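Local coordinates for Serine/threonine-protein kinase PknE (Mycobacterium tuberculosis, PDB 2H34) that phosphorylates serine and threonine residues of proteins with ATP and probably supports survival of the bacterium in infected macrophages, at residues M47-Y51 against A63-S68; R58-V62 against I99-G103; Q92-V96 against Q142-A146; I116-A122 against P162-S168; Y200-P204 against Y219-V224. All blocks are in the same frame, centred on the assembly; numbering follows the deposited sequence.

The five contacts run from the N-terminal lobe, through the inter-lobe junction, into the helical lobe of a protein kinase domain. Contacts 1 and 2, with centres 13 Å apart, share strand 60-66; the former includes predicted ATP-binding residues. Contact 3 joins the loop before strand 99-105 to helix 133-152, whose Ile143 CD1 packs 3.4 Å from Ile165 CG2 of contact 4. Contact 4 in turn meets contact 5, where Pro162 CD lies 3.5 Å from Tyr201 CZ. Contact 5 borders the predicted catalytic base Asp159, whose side chain is about 4 Å from that of Ala220. Contacts 1 and 5, centres 26 Å apart, stand on opposite sides of the chain's centre.

Contact 1. Residues M47-Y51 against A63-S68; sequences MGDVY and ALKLMS
Gly48 CA sits 3.7 Å from Met67 CA; a CB here would point at segment 63-68 and run into Lys65 CG and Leu66 O, so glycine suits the place. From here the segments run antiparallel and are stitched by four backbone hydrogen bonds, two between Asp49 and Leu66 and two between Tyr51 and Leu64. Leu66 O takes the cross-contact bond from Asp49 N just before an inverse gamma turn centred on Met67.

The close-packed part is apolar on both faces. Val50 CG2 rests 3.8 Å from Lys65 CB, so the branched valine shields the aliphatic root of the lysine, while the ammonium end leaves to form a salt bridge with Asp177. On the other face Leu66 CD1 meets the edge of the Tyr51 ring at 4.0 Å from CD2.

Toward the solvent the fit is looser. The exposed Met47 (selenomethionine) leads its end away toward helix 75-88, its side chain coming no nearer than 5.0 Å to segment 63-68, and the carboxylate of Asp49 is engaged through OD1 with Arg44. A beta hairpin of this kind, joining the glycine-rich loop to the strand of the predicted ATP-binding lysine, is typical of the protein kinase N-lobe.

Contact 2. Residues R58-V62 against I99-G103; sequences RERIV and IHDFG
Val62 and His100 have the nearest backbones here, yet their CA atoms are 8.7 Å apart, because strand 108-114 runs between strands 60-66 and 99-105 in the five-stranded antiparallel sheet of the kinase N-lobe. The gap is bridged by side chains, chiefly the long Arg58 and Arg60 and the broad His100. A classic beta bulge at His100 and Asp101, both facing Asp112, interrupts the regular pairing of the outermost strand.

The main bridge is a flat stack. The guanidinium of Arg60 lies on one face of the His100 imidazole, centres 3.7 Å apart and planes 16° from parallel, with NH2 over the middle of the ring. Arginine suits the place, being long and ending in a planar group. Its CG stands between the backbone N and the carbonyl carbon (chi1 69°), and from there the chain runs extended to NE, which carries the guanidinium across. A bond from ND1 to Asp112 OD1 helps to fix the rotation of the imidazole and may make any positive charge on it easier to bear beside the arginine.

Arg58 reaches Asp101 less firmly: NH1 and OD2 form a long salt bridge of 3.7 Å, with the guanidinium and carboxylate planes 32° apart. Asp101 OD2 also accepts a hydrogen bond from Tyr110. At the ring's edge rather than its face, the buried Val62 places CG1 3.5 Å from His100 CE1.

Contact 3. Residues Q92-V96 against Q142-A146; sequences QEPHV and QIGSA
Glu93, folded back at chi2 (-71°), brings its carboxylate up to Ser145, where a chi1 of 179° turns OG out from the helix toward the acid. The resulting bond from Ser145 OG to Glu93 OE2 is weak, though 2.9 Å long. The same carboxylate also braces its own turn: OE1 takes the backbone N-H of His95 from above the carboxylate plane, and OE2 offers its syn lone pair to His95 ND1 at 3.0 Å. The bond to ND1 restrains the ring, while the bond to the backbone N steadies the turn, and the nearby acid may favour the protonated form of the imidazole.

One face of that ring is covered by Gln142, whose CB makes a CH-pi contact 3.6 Å from the His95 centroid. The ring also stacks on Phe172. Small size is what counts at Ala146, since its methyl lets the loop come down on the helix, with CB 3.5 Å from Val96 CG1.

The type I turn Glu93-Val96 thus sits on helix 133-152, and a backbone bond from His95 to Leu175 ties it to strand 173-175 as well. This docking of the loop between helix 75-88 and strand 99-105 onto a C-lobe helix is characteristic of the protein kinase fold.

Contact 4. Residues I116-A122 against P162-S168; sequences INGVDLA and PENILVS
Leu166 and Ile116 cross obliquely, the leucine CD2 meeting the isoleucine CG2, at one end of a short antiparallel pairing between strands 119-120 and 165-167 in the C-lobe of the kinase fold. Residues 162-164 belong to the catalytic loop, which leads into the second strand. With CG trans to the backbone N (chi1 -172°), Leu166 carries its forked end toward segment 116-122, where CD2 meets Ile116 and CD1 comes within 3.7 Å of Gly118 C. Glycine fits there because its CA comes close to Val167 O, where a side chain would collide. Val119 and Val167, a hydrogen-bonded pair, hold the strands with two backbone bonds, Val167 N to Val119 O being the straighter at 174°.

Leu121 lies alongside Ile165, both pointing the same way, with Leu121 CD2 3.7 Å from Ile165 CD1. These buried branched chains face Val224 of helix 217-230, joining the sheet to the helical core. At the start of helix 121-128, Leu121 N bonds to Ile165 O at 3.0 Å and more weakly to Pro162 O. The compact Ala122 leaves room for the bent Glu163, whose CG touches the Ala122 methyl while its OE1 pairs with Lys161. Back at the Ile116 end, Ser168 OG donates to Asn117 O at 2.9 Å, nearly in line with the C=O bond.

Contact 5. Residues Y200-P204 against Y219-V224; sequences YYMAP and YALTCV
Ala203 sits over the face of Tyr219: its CA makes a CH-pi contact above the middle of the ring, 3.6 Å from the centroid and 12° off the normal. Small size lets the alanine come this close, and its CB adds a second touch, 3.6 Å from Tyr219 CG. Tyr219 has its own CG opposite the backbone N (chi1 -174°), which swings the ring out from the helix toward the loop. Pro204 brings CD to 3.8 Å from Tyr219 CE1. Beyond this segment the ring of Tyr219 also meets His246.

Ala203 and Pro204 begin the Ala-Pro-Glu motif that closes the activation segment of protein kinases, and residues 219-224 belong to helix 217-230, the buried central helix of the C-lobe. Apolar packing joins the two further along. Tyr201 CD2 sits 3.6 Å from Cys223 CB and 3.8 Å from Val224 CG2, the tyrosine and valine side chains crossing at about a right angle. A tyrosine suits the spot because its ring is apolar enough for this buried face, while its OH reaches on to hydrogen-bond with Glu227 OE1.

Polar contact across the pair is slight, chiefly one bent and presumably weak CA-H...O contact. Tyr201 O, which lies near the plane of the Tyr219 ring at its edge, accepts it from Ala220, whose CA is 3.4 Å away.

Contact 1. Residues M47-Y51 against A63-S68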
# COMPACT_ATOMS: atom_id res chain seq x y z
N MSE A 47 -8.73 2.27 -11.57
CA MSE A 47 -9.55 2.23 -12.79
C MSE A 47 -11.04 1.98 -12.49
O MSE A 47 -11.91 2.32 -13.30
CB MSE A 47 -9.02 1.16 -13.75
CG MSE A 47 -7.67 1.50 -14.39
SE MSE A 47 -6.48 -0.06 -14.63
CE MSE A 47 -5.15 0.77 -15.88
N GLY A 48 -11.30 1.39 -11.32
CA GLY A 48 -12.67 1.05 -10.92
C GLY A 48 -13.07 1.60 -9.56
O GLY A 48 -12.25 2.10 -8.81
N ASP A 49 -14.36 1.49 -9.27
CA ASP A 49 -14.90 1.93 -7.99
C ASP A 49 -15.48 0.73 -7.27
O ASP A 49 -16.28 -0.02 -7.83
CB ASP A 49 -15.98 3.00 -8.20
CG ASP A 49 -15.63 3.96 -9.34
OD1 ASP A 49 -14.45 4.35 -9.46
OD2 ASP A 49 -16.55 4.33 -10.10
N VAL A 50 -15.05 0.53 -6.02
CA VAL A 50 -15.46 -0.63 -5.24
C VAL A 50 -16.78 -0.37 -4.51
O VAL A 50 -17.00 0.70 -3.95
CB VAL A 50 -14.37 -1.05 -4.22
CG1 VAL A 50 -14.83 -2.23 -3.37
CG2 VAL A 50 -13.06 -1.39 -4.93
N TYR A 51 -17.66 -1.37 -4.56
CA TYR A 51 -18.84 -1.41 -3.71
C TYR A 51 -18.75 -2.65 -2.84
O TYR A 51 -18.14 -3.64 -3.24
CB TYR A 51 -20.11 -1.52 -4.56
CG TYR A 51 -20.49 -0.30 -5.38
CD1 TYR A 51 -20.97 0.86 -4.77
CD2 TYR A 51 -20.43 -0.33 -6.77
CE1 TYR A 51 -21.34 1.98 -5.53
CE2 TYR A 51 -20.80 0.77 -7.54
CZ TYR A 51 -21.25 1.92 -6.91
OH TYR A 51 -21.61 3.00 -7.68
N ALA A 63 -16.44 -7.82 -1.37
CA ALA A 63 -16.07 -6.54 -1.96
C ALA A 63 -16.02 -6.72 -3.47
O ALA A 63 -15.45 -7.69 -3.97
CB ALA A 63 -14.74 -6.07 -1.42
N LEU A 64 -16.65 -5.80 -4.20
CA LEU A 64 -16.69 -5.92 -5.65
C LEU A 64 -16.25 -4.63 -6.32
O LEU A 64 -16.85 -3.57 -6.12
CB LEU A 64 -18.08 -6.33 -6.12
CG LEU A 64 -18.33 -6.41 -7.63
CD1 LEU A 64 -17.42 -7.43 -8.30
CD2 LEU A 64 -19.79 -6.73 -7.92
N LYS A 65 -15.18 -4.73 -7.12
CA LYS A 65 -14.69 -3.61 -7.88
C LYS A 65 -15.30 -3.63 -9.27
O LYS A 65 -15.26 -4.66 -9.95
CB LYS A 65 -13.16 -3.66 -7.99
CG LYS A 65 -12.57 -2.57 -8.88
CD LYS A 65 -11.08 -2.77 -9.12
CE LYS A 65 -10.25 -2.18 -8.00
NZ LYS A 65 -8.85 -2.69 -8.04
N LEU A 66 -15.88 -2.50 -9.67
CA LEU A 66 -16.46 -2.34 -11.01
C LEU A 66 -15.74 -1.25 -11.77
O LEU A 66 -15.74 -0.09 -11.36
CB LEU A 66 -17.94 -1.99 -10.91
CG LEU A 66 -18.89 -3.06 -10.40
CD1 LEU A 66 -20.26 -2.45 -10.14
CD2 LEU A 66 -19.00 -4.21 -11.39
N MSE A 67 -15.14 -1.62 -12.90
CA MSE A 67 -14.39 -0.67 -13.72
C MSE A 67 -15.38 0.27 -14.44
O MSE A 67 -16.10 -0.25 -15.37
CB MSE A 67 -13.51 -1.40 -14.73
CG MSE A 67 -13.05 -2.80 -14.30
SE MSE A 67 -11.77 -2.89 -12.81
CE MSE A 67 -10.93 -4.65 -13.20
N SER A 68 -16.09 0.99 -13.66
CA SER A 68 -17.33 1.73 -14.01
C SER A 68 -17.40 2.40 -15.39
O SER A 68 -16.39 2.62 -16.06
CB SER A 68 -17.61 2.79 -12.97
OG SER A 68 -18.92 3.30 -13.09

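Contact 2. Residues R58-V62 against I99-G103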
# COMPACT_ATOMS: atom_id res chain seq x y z
N ARG A 58 -23.43 -17.46 -3.88
CA ARG A 58 -22.44 -17.91 -2.90
C ARG A 58 -22.81 -17.56 -1.45
O ARG A 58 -22.18 -18.03 -0.51
CB ARG A 58 -21.03 -17.43 -3.32
CG ARG A 58 -20.47 -18.23 -4.55
CD ARG A 58 -19.91 -17.37 -5.71
NE ARG A 58 -18.45 -17.43 -5.86
CZ ARG A 58 -17.78 -17.28 -7.01
NH1 ARG A 58 -18.42 -17.06 -8.15
NH2 ARG A 58 -16.45 -17.37 -7.03
N GLU A 59 -23.87 -16.76 -1.28
CA GLU A 59 -24.48 -16.49 0.03
C GLU A 59 -23.54 -15.85 1.05
O GLU A 59 -23.53 -16.22 2.23
CB GLU A 59 -25.13 -17.76 0.60
CG GLU A 59 -26.19 -18.38 -0.31
CD GLU A 59 -27.13 -19.35 0.41
OE1 GLU A 59 -27.18 -19.32 1.66
OE2 GLU A 59 -27.80 -20.14 -0.27
N ARG A 60 -22.78 -14.85 0.60
CA ARG A 60 -21.83 -14.14 1.46
C ARG A 60 -21.66 -12.70 0.99
O ARG A 60 -22.01 -12.37 -0.14
CB ARG A 60 -20.48 -14.86 1.44
CG ARG A 60 -19.73 -14.77 0.13
CD ARG A 60 -18.44 -15.53 0.22
NE ARG A 60 -17.85 -15.74 -1.10
CZ ARG A 60 -16.79 -16.50 -1.34
NH1 ARG A 60 -16.19 -17.14 -0.35
NH2 ARG A 60 -16.34 -16.64 -2.58
N ILE A 61 -21.12 -11.86 1.86
CA ILE A 61 -20.90 -10.46 1.50
C ILE A 61 -19.47 -10.26 1.07
O ILE A 61 -18.53 -10.56 1.82
CB ILE A 61 -21.21 -9.48 2.65
CG1 ILE A 61 -22.45 -9.92 3.46
CG2 ILE A 61 -21.39 -8.06 2.09
CD1 ILE A 61 -22.46 -9.43 4.91
N VAL A 62 -19.29 -9.74 -0.14
CA VAL A 62 -17.97 -9.59 -0.72
C VAL A 62 -17.71 -8.15 -1.14
O VAL A 62 -18.64 -7.35 -1.25
CB VAL A 62 -17.76 -10.56 -1.92
CG1 VAL A 62 -17.86 -12.00 -1.47
CG2 VAL A 62 -18.76 -10.28 -3.03
N ILE A 99 -8.69 -12.87 -4.08
CA ILE A 99 -9.61 -12.59 -5.19
C ILE A 99 -10.50 -13.81 -5.37
O ILE A 99 -10.00 -14.92 -5.60
CB ILE A 99 -8.86 -12.31 -6.51
CG1 ILE A 99 -7.98 -11.05 -6.40
CG2 ILE A 99 -9.83 -12.20 -7.69
CD1 ILE A 99 -8.52 -9.95 -5.52
N HIS A 100 -11.81 -13.61 -5.28
CA HIS A 100 -12.75 -14.72 -5.50
C HIS A 100 -12.90 -15.06 -6.96
O HIS A 100 -12.80 -16.22 -7.32
CB HIS A 100 -14.13 -14.43 -4.91
CG HIS A 100 -14.12 -14.26 -3.43
ND1 HIS A 100 -14.90 -13.32 -2.79
CD2 HIS A 100 -13.42 -14.90 -2.46
CE1 HIS A 100 -14.69 -13.39 -1.49
NE2 HIS A 100 -13.79 -14.33 -1.26
N ASP A 101 -13.13 -14.05 -7.78
CA ASP A 101 -13.51 -14.29 -9.16
C ASP A 101 -13.33 -13.00 -9.94
O ASP A 101 -13.15 -11.94 -9.35
CB ASP A 101 -14.97 -14.74 -9.21
CG ASP A 101 -15.38 -15.28 -10.57
OD1 ASP A 101 -14.50 -15.67 -11.36
OD2 ASP A 101 -16.59 -15.29 -10.83
N PHE A 102 -13.38 -13.12 -11.27
CA PHE A 102 -13.34 -11.98 -12.18
C PHE A 102 -13.75 -12.39 -13.60
O PHE A 102 -13.70 -13.57 -13.95
CB PHE A 102 -11.94 -11.34 -12.18
CG PHE A 102 -10.82 -12.31 -12.39
CD1 PHE A 102 -10.24 -12.98 -11.32
CD2 PHE A 102 -10.32 -12.56 -13.67
CE1 PHE A 102 -9.18 -13.88 -11.51
CE2 PHE A 102 -9.27 -13.45 -13.87
CZ PHE A 102 -8.70 -14.11 -12.79
N GLY A 103 -14.15 -11.41 -14.40
CA GLY A 103 -14.54 -11.64 -15.79
C GLY A 103 -15.45 -10.54 -16.29
O GLY A 103 -15.26 -9.37 -15.94

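Contact 3. Residues Q92-V96 against Q142-A146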
# COMPACT_ATOMS: atom_id res chain seq x y z
N GLN A 92 -0.54 -15.69 -3.21
CA GLN A 92 -0.90 -16.58 -2.11
C GLN A 92 -0.61 -15.95 -0.77
O GLN A 92 -0.93 -16.52 0.27
CB GLN A 92 -0.12 -17.88 -2.22
CG GLN A 92 -0.48 -18.73 -3.39
CD GLN A 92 0.48 -19.87 -3.53
OE1 GLN A 92 0.86 -20.51 -2.54
NE2 GLN A 92 0.93 -20.12 -4.76
N GLU A 93 0.02 -14.78 -0.80
CA GLU A 93 0.41 -14.13 0.42
C GLU A 93 -0.85 -13.72 1.19
O GLU A 93 -1.82 -13.25 0.59
CB GLU A 93 1.28 -12.93 0.08
CG GLU A 93 2.36 -12.64 1.09
CD GLU A 93 1.78 -12.11 2.37
OE1 GLU A 93 0.90 -11.22 2.29
OE2 GLU A 93 2.19 -12.60 3.45
N PRO A 94 -0.87 -13.96 2.52
CA PRO A 94 -2.04 -13.70 3.34
C PRO A 94 -2.35 -12.25 3.71
O PRO A 94 -3.38 -12.01 4.32
CB PRO A 94 -1.75 -14.51 4.61
CG PRO A 94 -0.32 -14.50 4.73
CD PRO A 94 0.21 -14.57 3.32
N HIS A 95 -1.47 -11.30 3.38
CA HIS A 95 -1.75 -9.88 3.61
C HIS A 95 -2.16 -9.19 2.32
O HIS A 95 -2.14 -7.96 2.19
CB HIS A 95 -0.56 -9.16 4.24
CG HIS A 95 -0.08 -9.82 5.48
ND1 HIS A 95 0.92 -10.77 5.48
CD2 HIS A 95 -0.52 -9.73 6.76
CE1 HIS A 95 1.09 -11.22 6.71
NE2 HIS A 95 0.24 -10.61 7.50
N VAL A 96 -2.51 -10.02 1.35
CA VAL A 96 -3.12 -9.54 0.15
C VAL A 96 -4.52 -10.12 0.16
O VAL A 96 -4.70 -11.33 0.34
CB VAL A 96 -2.31 -9.92 -1.10
CG1 VAL A 96 -0.94 -9.27 -1.05
CG2 VAL A 96 -2.16 -11.42 -1.20
N GLN A 142 4.10 -6.82 7.77
CA GLN A 142 3.01 -7.43 7.00
C GLN A 142 2.81 -6.84 5.61
O GLN A 142 2.53 -7.58 4.68
CB GLN A 142 1.69 -7.34 7.75
CG GLN A 142 1.67 -7.99 9.09
CD GLN A 142 0.43 -7.60 9.86
OE1 GLN A 142 0.47 -6.72 10.72
NE2 GLN A 142 -0.70 -8.24 9.55
N ILE A 143 2.88 -5.52 5.47
CA ILE A 143 2.71 -4.91 4.16
C ILE A 143 3.91 -5.17 3.26
O ILE A 143 3.75 -5.45 2.07
CB ILE A 143 2.41 -3.39 4.25
CG1 ILE A 143 0.99 -3.16 4.71
CG2 ILE A 143 2.56 -2.71 2.89
CD1 ILE A 143 0.92 -2.94 6.15
N GLY A 144 5.12 -5.09 3.82
CA GLY A 144 6.34 -5.36 3.05
C GLY A 144 6.28 -6.77 2.48
O GLY A 144 6.71 -7.03 1.35
N SER A 145 5.70 -7.65 3.28
CA SER A 145 5.47 -9.03 2.90
C SER A 145 4.56 -9.09 1.68
O SER A 145 4.89 -9.74 0.69
CB SER A 145 4.91 -9.82 4.09
OG SER A 145 4.66 -11.15 3.75
N ALA A 146 3.43 -8.38 1.73
CA ALA A 146 2.52 -8.30 0.59
C ALA A 146 3.23 -7.74 -0.64
O ALA A 146 3.11 -8.27 -1.75
CB ALA A 146 1.32 -7.47 0.94

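Contact 4. Residues I116-A122 against P162-S168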
# COMPACT_ATOMS: atom_id res chain seq x y z
N ILE A 116 -12.97 -6.95 3.80
CA ILE A 116 -12.24 -6.77 5.03
C ILE A 116 -12.70 -5.57 5.81
O ILE A 116 -13.04 -4.54 5.24
CB ILE A 116 -10.74 -6.68 4.76
CG1 ILE A 116 -10.23 -8.02 4.20
CG2 ILE A 116 -9.99 -6.32 6.03
CD1 ILE A 116 -10.62 -9.24 5.04
N ASN A 117 -12.72 -5.73 7.13
CA ASN A 117 -13.01 -4.67 8.08
C ASN A 117 -11.74 -4.03 8.59
O ASN A 117 -10.67 -4.62 8.53
CB ASN A 117 -13.75 -5.26 9.27
CG ASN A 117 -15.25 -5.36 9.05
OD1 ASN A 117 -15.72 -5.89 8.03
ND2 ASN A 117 -16.01 -4.85 10.02
N GLY A 118 -11.86 -2.82 9.13
CA GLY A 118 -10.71 -2.16 9.73
C GLY A 118 -10.59 -0.71 9.29
O GLY A 118 -11.49 -0.19 8.64
N VAL A 119 -9.48 -0.08 9.66
CA VAL A 119 -9.27 1.33 9.37
C VAL A 119 -7.96 1.52 8.61
O VAL A 119 -7.05 0.70 8.74
CB VAL A 119 -9.27 2.20 10.66
CG1 VAL A 119 -10.67 2.30 11.22
CG2 VAL A 119 -8.33 1.63 11.71
N ASP A 120 -7.89 2.59 7.80
CA ASP A 120 -6.65 3.06 7.17
C ASP A 120 -5.61 3.33 8.21
O ASP A 120 -5.92 3.81 9.30
CB ASP A 120 -6.84 4.42 6.49
CG ASP A 120 -7.87 4.42 5.42
OD1 ASP A 120 -8.65 3.45 5.31
OD2 ASP A 120 -7.91 5.41 4.68
N LEU A 121 -4.36 3.08 7.84
CA LEU A 121 -3.25 3.60 8.60
C LEU A 121 -3.37 5.14 8.64
O LEU A 121 -3.20 5.76 9.69
CB LEU A 121 -1.95 3.11 7.98
CG LEU A 121 -0.63 3.40 8.71
CD1 LEU A 121 -0.67 2.94 10.15
CD2 LEU A 121 0.52 2.73 7.97
N ALA A 122 -3.71 5.73 7.50
CA ALA A 122 -4.06 7.15 7.42
C ALA A 122 -5.11 7.55 8.47
O ALA A 122 -4.94 8.55 9.15
CB ALA A 122 -4.54 7.50 6.03
N PRO A 162 -0.31 5.05 3.14
CA PRO A 162 -1.02 4.58 4.34
C PRO A 162 -2.50 4.33 4.08
O PRO A 162 -3.12 3.46 4.69
CB PRO A 162 -0.86 5.74 5.31
CG PRO A 162 0.41 6.39 4.89
CD PRO A 162 0.43 6.29 3.40
N GLU A 163 -3.05 5.10 3.14
CA GLU A 163 -4.42 4.96 2.69
C GLU A 163 -4.62 3.65 1.91
O GLU A 163 -5.73 3.32 1.52
CB GLU A 163 -4.80 6.19 1.85
CG GLU A 163 -4.44 7.57 2.50
CD GLU A 163 -2.97 8.07 2.27
OE1 GLU A 163 -2.51 8.12 1.10
OE2 GLU A 163 -2.27 8.45 3.26
N ASN A 164 -3.54 2.91 1.69
CA ASN A 164 -3.60 1.60 1.02
C ASN A 164 -3.36 0.49 2.01
O ASN A 164 -3.14 -0.68 1.62
CB ASN A 164 -2.53 1.49 -0.07
CG ASN A 164 -2.73 2.47 -1.20
OD1 ASN A 164 -1.76 3.11 -1.64
ND2 ASN A 164 -3.96 2.58 -1.69
N ILE A 165 -3.34 0.86 3.28
CA ILE A 165 -3.02 -0.06 4.36
C ILE A 165 -4.24 -0.13 5.29
O ILE A 165 -4.67 0.88 5.85
CB ILE A 165 -1.75 0.39 5.12
CG1 ILE A 165 -0.55 0.37 4.18
CG2 ILE A 165 -1.48 -0.51 6.31
CD1 ILE A 165 0.70 1.04 4.73
N LEU A 166 -4.77 -1.34 5.45
CA LEU A 166 -6.00 -1.57 6.17
C LEU A 166 -5.72 -2.43 7.37
O LEU A 166 -5.28 -3.58 7.23
CB LEU A 166 -7.01 -2.26 5.26
CG LEU A 166 -8.46 -2.43 5.74
CD1 LEU A 166 -9.16 -1.08 5.93
CD2 LEU A 166 -9.24 -3.32 4.78
N VAL A 167 -5.97 -1.90 8.56
CA VAL A 167 -5.62 -2.60 9.79
C VAL A 167 -6.87 -3.23 10.41
O VAL A 167 -7.84 -2.54 10.72
CB VAL A 167 -4.88 -1.65 10.75
CG1 VAL A 167 -4.51 -2.34 12.03
CG2 VAL A 167 -3.63 -1.17 10.10
N SER A 168 -6.85 -4.55 10.55
CA SER A 168 -8.01 -5.28 11.03
C SER A 168 -7.89 -5.59 12.51
O SER A 168 -7.08 -4.99 13.22
CB SER A 168 -8.18 -6.58 10.24
OG SER A 168 -8.35 -6.29 8.87

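Contact 5. Residues Y200-P204 against Y219-V224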
# COMPACT_ATOMS: atom_id res chain seq x y z
N TYR A 200 4.39 12.38 -1.20
CA TYR A 200 4.97 12.16 0.13
C TYR A 200 5.81 10.89 0.19
O TYR A 200 6.72 10.80 1.02
CB TYR A 200 3.91 12.07 1.21
CG TYR A 200 3.12 13.32 1.49
CD1 TYR A 200 3.75 14.54 1.72
CD2 TYR A 200 1.71 13.27 1.57
CE1 TYR A 200 3.01 15.69 1.99
CE2 TYR A 200 0.96 14.41 1.85
CZ TYR A 200 1.61 15.62 2.06
OH TYR A 200 0.88 16.76 2.33
N TYR A 201 5.50 9.91 -0.67
CA TYR A 201 6.08 8.57 -0.58
C TYR A 201 6.86 8.14 -1.84
O TYR A 201 7.09 6.95 -2.06
CB TYR A 201 4.98 7.54 -0.21
CG TYR A 201 4.14 8.02 0.95
CD1 TYR A 201 2.94 8.70 0.74
CD2 TYR A 201 4.58 7.85 2.26
CE1 TYR A 201 2.19 9.18 1.79
CE2 TYR A 201 3.83 8.33 3.32
CZ TYR A 201 2.65 9.00 3.08
OH TYR A 201 1.93 9.48 4.14
N MSE A 202 7.29 9.12 -2.63
CA MSE A 202 7.84 8.83 -3.95
C MSE A 202 9.35 8.94 -4.06
O MSE A 202 9.93 10.00 -3.80
CB MSE A 202 7.21 9.71 -5.00
CG MSE A 202 6.08 9.07 -5.73
SE MSE A 202 5.54 10.30 -7.15
CE MSE A 202 3.57 9.87 -7.10
N ALA A 203 9.97 7.84 -4.48
CA ALA A 203 11.39 7.80 -4.78
C ALA A 203 11.72 8.80 -5.88
O ALA A 203 10.86 9.10 -6.71
CB ALA A 203 11.80 6.39 -5.20
N PRO A 204 12.95 9.33 -5.87
CA PRO A 204 13.34 10.30 -6.87
C PRO A 204 13.37 9.74 -8.29
O PRO A 204 12.97 10.43 -9.22
CB PRO A 204 14.74 10.70 -6.41
CG PRO A 204 14.81 10.32 -4.98
CD PRO A 204 14.04 9.08 -4.92
N TYR A 219 11.17 2.12 -1.03
CA TYR A 219 11.36 3.52 -0.64
C TYR A 219 10.10 4.01 0.05
O TYR A 219 10.15 4.50 1.18
CB TYR A 219 11.65 4.39 -1.88
CG TYR A 219 12.01 5.85 -1.61
CD1 TYR A 219 13.33 6.27 -1.64
CD2 TYR A 219 11.02 6.82 -1.37
CE1 TYR A 219 13.69 7.59 -1.41
CE2 TYR A 219 11.37 8.15 -1.14
CZ TYR A 219 12.71 8.52 -1.16
OH TYR A 219 13.11 9.82 -0.93
N ALA A 220 8.96 3.86 -0.64
CA ALA A 220 7.68 4.28 -0.12
C ALA A 220 7.44 3.73 1.30
O ALA A 220 7.16 4.50 2.23
CB ALA A 220 6.59 3.84 -1.07
N LEU A 221 7.59 2.42 1.47
CA LEU A 221 7.35 1.78 2.77
C LEU A 221 8.16 2.41 3.90
O LEU A 221 7.70 2.47 5.04
CB LEU A 221 7.63 0.28 2.70
CG LEU A 221 7.05 -0.61 3.79
CD1 LEU A 221 5.54 -0.62 3.73
CD2 LEU A 221 7.58 -2.03 3.67
N THR A 222 9.36 2.87 3.57
CA THR A 222 10.24 3.45 4.56
C THR A 222 9.74 4.84 4.99
O THR A 222 9.76 5.17 6.18
CB THR A 222 11.70 3.48 4.07
OG1 THR A 222 12.01 2.23 3.46
CG2 THR A 222 12.65 3.71 5.22
N CYS A 223 9.27 5.64 4.03
CA CYS A 223 8.51 6.85 4.35
C CYS A 223 7.30 6.50 5.25
O CYS A 223 7.08 7.13 6.29
CB CYS A 223 8.03 7.55 3.09
SG CYS A 223 9.34 8.05 1.94
N VAL A 224 6.55 5.47 4.88
CA VAL A 224 5.40 5.09 5.67
C VAL A 224 5.82 4.70 7.10
O VAL A 224 5.20 5.15 8.08
CB VAL A 224 4.59 3.96 5.01
CG1 VAL A 224 3.51 3.47 5.95
CG2 VAL A 224 3.95 4.45 3.73